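Local coordinates for fatty-acid-binding protein 1 (Arabidopsis thaliana, PDB 4DOO) that binds fatty acids, with a preference for saturated ones, in the pocket of a chalcone-isomerase-like fold, and may take part in alpha-linolenic acid metabolism in chloroplasts, at residues A[21-27]-A[45-51]; A[40-46]-A[89-95]. All blocks are in the same frame, centred on the assembly; numbering follows the deposited sequence.

Interaction 1 of 2, residues A[21-27]-A[45-51]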
loop_
_atom_site.group_PDB
_atom_site.type_symbol
_atom_site.label_atom_id
_atom_site.label_comp_id
_atom_site.label_asym_id
_atom_site.label_seq_id
_atom_site.Cartn_x
_atom_site.Cartn_y
_atom_site.Cartn_z
ATOM N N SER A 21 -0.751 8.846 14.906
ATOM C CA SER A 21 -1.485 7.595 15.062
ATOM C C SER A 21 -1.180 6.539 13.998
ATOM O O SER A 21 -1.409 5.347 14.211
ATOM C CB SER A 21 -2.988 7.890 15.078
ATOM O OG SER A 21 -3.357 8.707 13.977
ATOM N N ARG A 22 -0.662 6.978 12.859
ATOM C CA ARG A 22 -0.348 6.065 11.763
ATOM C C ARG A 22 1.147 5.789 11.705
ATOM O O ARG A 22 1.928 6.659 11.320
ATOM C CB ARG A 22 -0.824 6.678 10.450
ATOM C CG ARG A 22 -1.038 5.664 9.364
ATOM C CD ARG A 22 -2.021 6.178 8.354
ATOM N NE ARG A 22 -3.249 6.622 9.005
ATOM C CZ ARG A 22 -4.410 6.764 8.378
ATOM N NH1 ARG A 22 -4.499 6.492 7.082
ATOM N NH2 ARG A 22 -5.480 7.179 9.047
ATOM N N ARG A 23 1.547 4.574 12.069
ATOM C CA ARG A 23 2.968 4.235 12.092
ATOM C C ARG A 23 3.512 3.551 10.847
ATOM O O ARG A 23 2.889 2.648 10.293
ATOM C CB ARG A 23 3.278 3.341 13.293
ATOM C CG ARG A 23 2.788 3.885 14.621
ATOM C CD ARG A 23 3.360 5.258 14.954
ATOM N NE ARG A 23 2.745 5.809 16.160
ATOM C CZ ARG A 23 2.829 5.250 17.366
ATOM N NH1 ARG A 23 3.513 4.123 17.537
ATOM N NH2 ARG A 23 2.200 5.799 18.398
ATOM N N LEU A 24 4.697 3.981 10.425
ATOM C CA LEU A 24 5.360 3.382 9.270
ATOM C C LEU A 24 5.842 2.005 9.713
ATOM O O LEU A 24 6.614 1.888 10.676
ATOM C CB LEU A 24 6.561 4.228 8.844
ATOM C CG LEU A 24 7.393 3.688 7.680
ATOM C CD1 LEU A 24 6.526 3.609 6.421
ATOM C CD2 LEU A 24 8.602 4.603 7.452
ATOM N N LEU A 25 5.399 0.966 9.011
ATOM C CA LEU A 25 5.782 -0.399 9.358
ATOM C C LEU A 25 6.693 -1.073 8.334
ATOM O O LEU A 25 7.380 -2.050 8.641
ATOM C CB LEU A 25 4.528 -1.250 9.563
ATOM C CG LEU A 25 3.522 -0.739 10.599
ATOM C CD1 LEU A 25 2.335 -1.683 10.646
ATOM C CD2 LEU A 25 4.181 -0.642 11.975
ATOM N N GLY A 26 6.700 -0.561 7.113
ATOM C CA GLY A 26 7.546 -1.155 6.094
ATOM C C GLY A 26 7.827 -0.204 4.952
ATOM O O GLY A 26 6.983 0.616 4.598
ATOM N N VAL A 27 9.022 -0.313 4.381
ATOM C CA VAL A 27 9.422 0.531 3.261
ATOM C C VAL A 27 9.996 -0.351 2.164
ATOM O O VAL A 27 10.820 -1.223 2.433
ATOM C CB VAL A 27 10.483 1.560 3.705
ATOM C CG1 VAL A 27 11.026 2.317 2.492
ATOM C CG2 VAL A 27 9.865 2.529 4.695
ATOM N N PHE A 45 7.981 3.110 -1.661
ATOM C CA PHE A 45 6.717 3.222 -0.945
ATOM C C PHE A 45 6.880 2.903 0.531
ATOM O O PHE A 45 7.813 2.203 0.934
ATOM C CB PHE A 45 5.643 2.328 -1.596
ATOM C CG PHE A 45 5.951 0.854 -1.560
ATOM C CD1 PHE A 45 5.624 0.085 -0.442
ATOM C CD2 PHE A 45 6.557 0.231 -2.649
ATOM C CE1 PHE A 45 5.898 -1.288 -0.408
ATOM C CE2 PHE A 45 6.839 -1.138 -2.630
ATOM C CZ PHE A 45 6.509 -1.901 -1.509
ATOM N N GLY A 46 5.987 3.463 1.339
ATOM C CA GLY A 46 6.021 3.237 2.767
ATOM C C GLY A 46 4.621 2.835 3.176
ATOM O O GLY A 46 3.649 3.470 2.759
ATOM N N VAL A 47 4.508 1.777 3.969
ATOM C CA VAL A 47 3.203 1.298 4.405
ATOM C C VAL A 47 2.972 1.660 5.869
ATOM O O VAL A 47 3.754 1.271 6.740
ATOM C CB VAL A 47 3.089 -0.232 4.243
ATOM C CG1 VAL A 47 1.686 -0.690 4.627
ATOM C CG2 VAL A 47 3.403 -0.632 2.803
ATOM N N TYR A 48 1.893 2.402 6.118
ATOM C CA TYR A 48 1.520 2.855 7.459
ATOM C C TYR A 48 0.216 2.212 7.930
ATOM O O TYR A 48 -0.682 1.969 7.130
ATOM C CB TYR A 48 1.310 4.371 7.477
ATOM C CG TYR A 48 2.521 5.199 7.137
ATOM C CD1 TYR A 48 2.936 5.359 5.812
ATOM C CD2 TYR A 48 3.241 5.844 8.138
ATOM C CE1 TYR A 48 4.038 6.143 5.493
ATOM C CE2 TYR A 48 4.350 6.633 7.831
ATOM C CZ TYR A 48 4.739 6.780 6.506
ATOM O OH TYR A 48 5.833 7.559 6.193
ATOM N N ALA A 49 0.116 1.958 9.229
ATOM C CA ALA A 49 -1.089 1.367 9.809
ATOM C C ALA A 49 -1.417 2.062 11.133
ATOM O O ALA A 49 -0.521 2.382 11.910
ATOM C CB ALA A 49 -0.887 -0.129 10.035
ATOM N N ASP A 50 -2.702 2.298 11.377
ATOM C CA ASP A 50 -3.145 2.945 12.607
ATOM C C ASP A 50 -2.891 2.013 13.787
ATOM O O ASP A 50 -3.349 0.869 13.800
ATOM C CB ASP A 50 -4.636 3.289 12.515
ATOM C CG ASP A 50 -5.164 3.929 13.783
ATOM O OD1 ASP A 50 -5.439 3.198 14.759
ATOM O OD2 ASP A 50 -5.293 5.169 13.807
ATOM N N CYS A 51 -2.156 2.512 14.775
ATOM C CA CYS A 51 -1.799 1.733 15.956
ATOM C C CYS A 51 -2.972 1.146 16.718
ATOM O O CYS A 51 -2.974 -0.041 17.041
ATOM C CB CYS A 51 -0.970 2.589 16.914
ATOM S SG CYS A 51 0.625 3.054 16.245
HETATM O O HOH W 1 -4.594 6.908 12.173
#
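A beta hairpin of the chalcone-isomerase-like sheet brings Leu24 against Tyr48, where strands 22-33 and 39-50 run antiparallel. Arg23 pairs with Ala49 through two backbone hydrogen bonds, and Ser21 O receives Cys51 N at the end of the ladder. A classic bulge interrupts the register: Leu25 and Gly26 both face Val47, whose O takes Leu25 N at 2.8 Å and Gly26 N in a weak bond at 3.5 Å.

Leu24 lays its CD1 branch over one face of the Tyr48 ring, 3.8 Å from the ring centroid, a CH-pi contact. The same methyl lies 3.7 Å from Gly46 CA, where a CB would probably be too tight against it, which fits a glycine here. Tyr48 has CG beside its own backbone N (chi1 -62°), which swings the ring across Leu24, while its CB meets Arg22 CG at 3.3 Å. The Tyr48 hydroxyl is hydrogen-bonded to Pro15 O. An alanine in place of Tyr48 would probably open a gap beneath Leu24 CD1 and leave Pro15 O without this mate.

At the strand end a water 2.8 Å from Ser21 OG also bonds Arg22 NH2 and Asp50 OD2, linking Arg22 to Asp50, whose charged atoms are not in direct contact; Arg22 NH1 is hydrogen-bonded to Thr88 OG1. Asp50 is the N-cap of helix 51-61, its OD1 accepting Asp53 N, a role suited to a short carboxylate.

Leu25 and Val47 pack on Phe195, and Cys51 on Leu202, of helix 189-202; on the face of Leu24 and Tyr48, both touch Phe14 of strand 13-18, which flanks strand 22-33.

Interaction 2 of 2, residues A[40-46]-A[89-95]. With DAO (lauric acid), chain D; DAO (lauric acid), chain C.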
loop_
_atom_site.group_PDB
_atom_site.type_symbol
_atom_site.label_atom_id
_atom_site.label_comp_id
_atom_site.label_asym_id
_atom_site.label_seq_id
_atom_site.Cartn_x
_atom_site.Cartn_y
_atom_site.Cartn_z
ATOM N N ILE A 40 14.273 -1.380 -13.579
ATOM C CA ILE A 40 14.090 0.023 -13.255
ATOM C C ILE A 40 13.361 0.173 -11.928
ATOM O O ILE A 40 12.406 -0.552 -11.667
ATOM C CB ILE A 40 13.252 0.733 -14.340
ATOM C CG1 ILE A 40 14.027 0.771 -15.659
ATOM C CG2 ILE A 40 12.886 2.135 -13.880
ATOM C CD1 ILE A 40 15.341 1.524 -15.582
ATOM N N ASP A 41 13.828 1.094 -11.086
ATOM C CA ASP A 41 13.167 1.367 -9.814
ATOM C C ASP A 41 12.138 2.429 -10.173
ATOM O O ASP A 41 12.508 3.542 -10.548
ATOM C CB ASP A 41 14.144 1.944 -8.785
ATOM C CG ASP A 41 15.315 1.019 -8.499
ATOM O OD1 ASP A 41 15.086 -0.192 -8.311
ATOM O OD2 ASP A 41 16.464 1.509 -8.455
ATOM N N VAL A 42 10.856 2.093 -10.065
ATOM C CA VAL A 42 9.801 3.034 -10.431
ATOM C C VAL A 42 9.472 4.013 -9.316
ATOM O O VAL A 42 9.440 5.225 -9.538
ATOM C CB VAL A 42 8.527 2.293 -10.858
ATOM C CG1 VAL A 42 7.487 3.290 -11.376
ATOM C CG2 VAL A 42 8.869 1.282 -11.953
ATOM N N TYR A 43 9.215 3.490 -8.120
ATOM C CA TYR A 43 8.922 4.342 -6.978
ATOM C C TYR A 43 9.194 3.625 -5.664
ATOM O O TYR A 43 9.251 2.397 -5.614
ATOM C CB TYR A 43 7.463 4.838 -7.004
ATOM C CG TYR A 43 6.374 3.773 -6.922
ATOM C CD1 TYR A 43 5.714 3.332 -8.069
ATOM C CD2 TYR A 43 5.974 3.246 -5.691
ATOM C CE1 TYR A 43 4.674 2.398 -7.992
ATOM C CE2 TYR A 43 4.946 2.315 -5.601
ATOM C CZ TYR A 43 4.294 1.898 -6.755
ATOM O OH TYR A 43 3.246 1.010 -6.669
ATOM N N ALA A 44 9.405 4.408 -4.610
ATOM C CA ALA A 44 9.630 3.862 -3.282
ATOM C C ALA A 44 8.293 4.016 -2.578
ATOM O O ALA A 44 7.538 4.942 -2.881
ATOM C CB ALA A 44 10.691 4.661 -2.547
ATOM N N PHE A 45 7.981 3.110 -1.661
ATOM C CA PHE A 45 6.717 3.222 -0.945
ATOM C C PHE A 45 6.880 2.903 0.531
ATOM O O PHE A 45 7.813 2.203 0.934
ATOM C CB PHE A 45 5.643 2.328 -1.596
ATOM C CG PHE A 45 5.951 0.854 -1.560
ATOM C CD1 PHE A 45 5.624 0.085 -0.442
ATOM C CD2 PHE A 45 6.557 0.231 -2.649
ATOM C CE1 PHE A 45 5.898 -1.288 -0.408
ATOM C CE2 PHE A 45 6.839 -1.138 -2.630
ATOM C CZ PHE A 45 6.509 -1.901 -1.509
ATOM N N GLY A 46 5.987 3.463 1.339
ATOM C CA GLY A 46 6.021 3.237 2.767
ATOM C C GLY A 46 4.621 2.835 3.176
ATOM O O GLY A 46 3.649 3.470 2.759
ATOM N N ILE A 89 -0.566 4.220 2.160
ATOM C CA ILE A 89 0.517 3.743 1.313
ATOM C C ILE A 89 1.038 5.024 0.671
ATOM O O ILE A 89 0.340 5.645 -0.127
ATOM C CB ILE A 89 0.030 2.804 0.179
ATOM C CG1 ILE A 89 -0.642 1.560 0.760
ATOM C CG2 ILE A 89 1.213 2.409 -0.703
ATOM C CD1 ILE A 89 0.262 0.739 1.654
ATOM N N ARG A 90 2.237 5.446 1.048
ATOM C CA ARG A 90 2.810 6.650 0.461
ATOM C C ARG A 90 3.808 6.272 -0.620
ATOM O O ARG A 90 4.764 5.533 -0.365
ATOM C CB ARG A 90 3.501 7.502 1.529
ATOM C CG ARG A 90 4.355 8.624 0.948
ATOM C CD ARG A 90 4.761 9.615 2.024
ATOM N NE ARG A 90 3.592 10.291 2.580
ATOM C CZ ARG A 90 3.647 11.246 3.501
ATOM N NH1 ARG A 90 4.821 11.645 3.977
ATOM N NH2 ARG A 90 2.527 11.800 3.946
ATOM N N LEU A 91 3.569 6.766 -1.832
ATOM C CA LEU A 91 4.446 6.492 -2.962
ATOM C C LEU A 91 5.245 7.743 -3.283
ATOM O O LEU A 91 4.708 8.847 -3.241
ATOM C CB LEU A 91 3.642 6.123 -4.217
ATOM C CG LEU A 91 2.700 4.924 -4.244
ATOM C CD1 LEU A 91 1.453 5.232 -3.439
ATOM C CD2 LEU A 91 2.328 4.617 -5.688
ATOM N N GLN A 92 6.524 7.563 -3.597
ATOM C CA GLN A 92 7.393 8.669 -3.989
ATOM C C GLN A 92 8.064 8.227 -5.282
ATOM O O GLN A 92 8.848 7.271 -5.293
ATOM C CB GLN A 92 8.436 8.965 -2.909
ATOM C CG GLN A 92 7.842 9.575 -1.649
ATOM C CD GLN A 92 8.906 10.010 -0.666
ATOM O OE1 GLN A 92 9.700 10.905 -0.952
ATOM N NE2 GLN A 92 8.933 9.373 0.496
ATOM N N ILE A 93 7.740 8.918 -6.372
ATOM C CA ILE A 93 8.260 8.579 -7.692
ATOM C C ILE A 93 9.772 8.692 -7.812
ATOM O O ILE A 93 10.349 9.745 -7.541
ATOM C CB ILE A 93 7.593 9.456 -8.790
ATOM C CG1 ILE A 93 6.068 9.350 -8.683
ATOM C CG2 ILE A 93 8.052 9.013 -10.179
ATOM C CD1 ILE A 93 5.532 7.932 -8.792
ATOM N N VAL A 94 10.399 7.596 -8.231
ATOM C CA VAL A 94 11.846 7.530 -8.402
ATOM C C VAL A 94 12.279 7.727 -9.862
ATOM O O VAL A 94 13.136 8.569 -10.152
ATOM C CB VAL A 94 12.392 6.171 -7.896
ATOM C CG1 VAL A 94 13.875 6.044 -8.209
ATOM C CG2 VAL A 94 12.155 6.048 -6.394
ATOM N N TYR A 95 11.700 6.944 -10.769
ATOM C CA TYR A 95 12.029 7.025 -12.189
ATOM C C TYR A 95 11.609 8.388 -12.738
ATOM O O TYR A 95 10.467 8.812 -12.560
ATOM C CB TYR A 95 11.326 5.901 -12.958
ATOM C CG TYR A 95 11.775 5.750 -14.397
ATOM C CD1 TYR A 95 13.119 5.550 -14.710
ATOM C CD2 TYR A 95 10.853 5.795 -15.445
ATOM C CE1 TYR A 95 13.538 5.398 -16.034
ATOM C CE2 TYR A 95 11.261 5.645 -16.770
ATOM C CZ TYR A 95 12.606 5.448 -17.055
ATOM O OH TYR A 95 13.017 5.309 -18.361
HETATM O O1 DAO D . 10.718 1.244 -20.059
HETATM O O2 DAO D . 10.328 3.324 -19.456
HETATM C C1 DAO D . 10.276 2.090 -19.248
HETATM C C2 DAO D . 9.655 1.598 -17.959
HETATM C C3 DAO D . 8.136 1.556 -18.093
HETATM C C4 DAO D . 7.463 2.132 -16.853
HETATM C C5 DAO D . 6.766 1.038 -16.050
HETATM C C6 DAO D . 5.364 1.468 -15.646
HETATM C C7 DAO D . 5.173 1.380 -14.135
HETATM C C8 DAO D . 4.190 2.438 -13.655
HETATM C C9 DAO D . 3.567 2.060 -12.315
HETATM C C10 DAO D . 3.714 3.204 -11.313
HETATM C C11 DAO D . 2.362 3.791 -10.935
HETATM C C12 DAO D . 2.530 5.057 -10.120
HETATM O O1 DAO C . 1.236 -0.803 -10.541
HETATM O O2 DAO C . 2.538 0.045 -8.977
HETATM C C1 DAO C . 1.406 -0.253 -9.426
HETATM C C2 DAO C . 0.189 0.078 -8.591
HETATM C C3 DAO C . 0.002 1.585 -8.528
HETATM C C4 DAO C . -1.328 1.949 -7.853
HETATM C C5 DAO C . -1.382 3.440 -7.515
HETATM C C6 DAO C . -1.773 4.274 -8.732
HETATM C C7 DAO C . -1.241 5.694 -8.627
HETATM C C8 DAO C . -1.226 6.349 -9.999
HETATM C C9 DAO C . -0.550 7.708 -9.954
HETATM C C10 DAO C . -0.621 8.381 -11.322
HETATM C C11 DAO C . -0.628 9.899 -11.176
HETATM C C12 DAO C . -0.478 10.566 -12.526
#
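Val42 O receives two backbone donors, Val94 N at 2.9 Å and Tyr95 N at 3.1 Å, both from the same face of its carbonyl plane, where strand 39-50 meets the end of strand 87-93. Beyond this fork the antiparallel ladder is regular: Ala44 with Gln92 and Gly46 with Arg90 each exchange two hydrogen bonds. On the other flank of strand 39-50, Val42 and Tyr43 form a classic bulge opposite Arg30.

The apolar contacts centre on two tyrosine rings. Leu91 sets CD2 over one face of the Tyr43 ring, 3.7 Å from its centroid, and Ile93 CD1 packs near Tyr43 CB. Ile40 CG2 lies over the Tyr95 ring, 3.5 Å from Tyr95 CD1. Val94 points toward strand 39-50 and lays CG2 against Tyr43 CA and Ala44 N, with CG1 beside Asp41.

Tyr43 and Val42 also meet the bound lipids. Tyr43 places CG between its backbone N and carbonyl carbon (chi1 62°), a torsion that turns the ring's face to Leu91 CD2 and its hydroxyl to the pocket, where OH donates to O2 of the chain C lauric acid at 2.6 Å, with that oxygen in the ring plane. The ring edge also meets the chain D lauric acid, CE1 to C10 at 3.5 Å, and Val42 CG1 touches the same C10 at 3.8 Å.

Charged and amide ends turn to other partners: Arg90 to Asp147, Asp41 to Lys9, Gln92 to Ser13.

A tyrosine suits position 43 because it is apolar along its ring and polar at its end: Leu91 steadies the ring, while the hydroxyl, also bonded to Tyr181, joins Arg30 and Ser110 in holding a head group that is probably ionised beside the arginine.

How the interactions relate
Both contacts use strand 39-50, which is the centre of three neighbouring strands: interaction 1 pairs its later half with 22-33, and interaction 2 pairs its earlier half with 87-93. Their centres are 15 Å apart, and Phe45 and Gly46 belong to both. The two also touch through side chains, Val47 CG1 to Ile89 CD1 at 3.6 Å and Tyr48 CE1 to Arg90 CB at 4.2 Å. Only interaction 2 meets the lauric acid molecules directly. Interaction 1 comes close through Phe45, whose side chain is about 4 Å from those of Tyr43 and Arg30, and about 7 Å from a bound lauric acid, which makes it a neighbour of binding residues rather than a ligand contact itself.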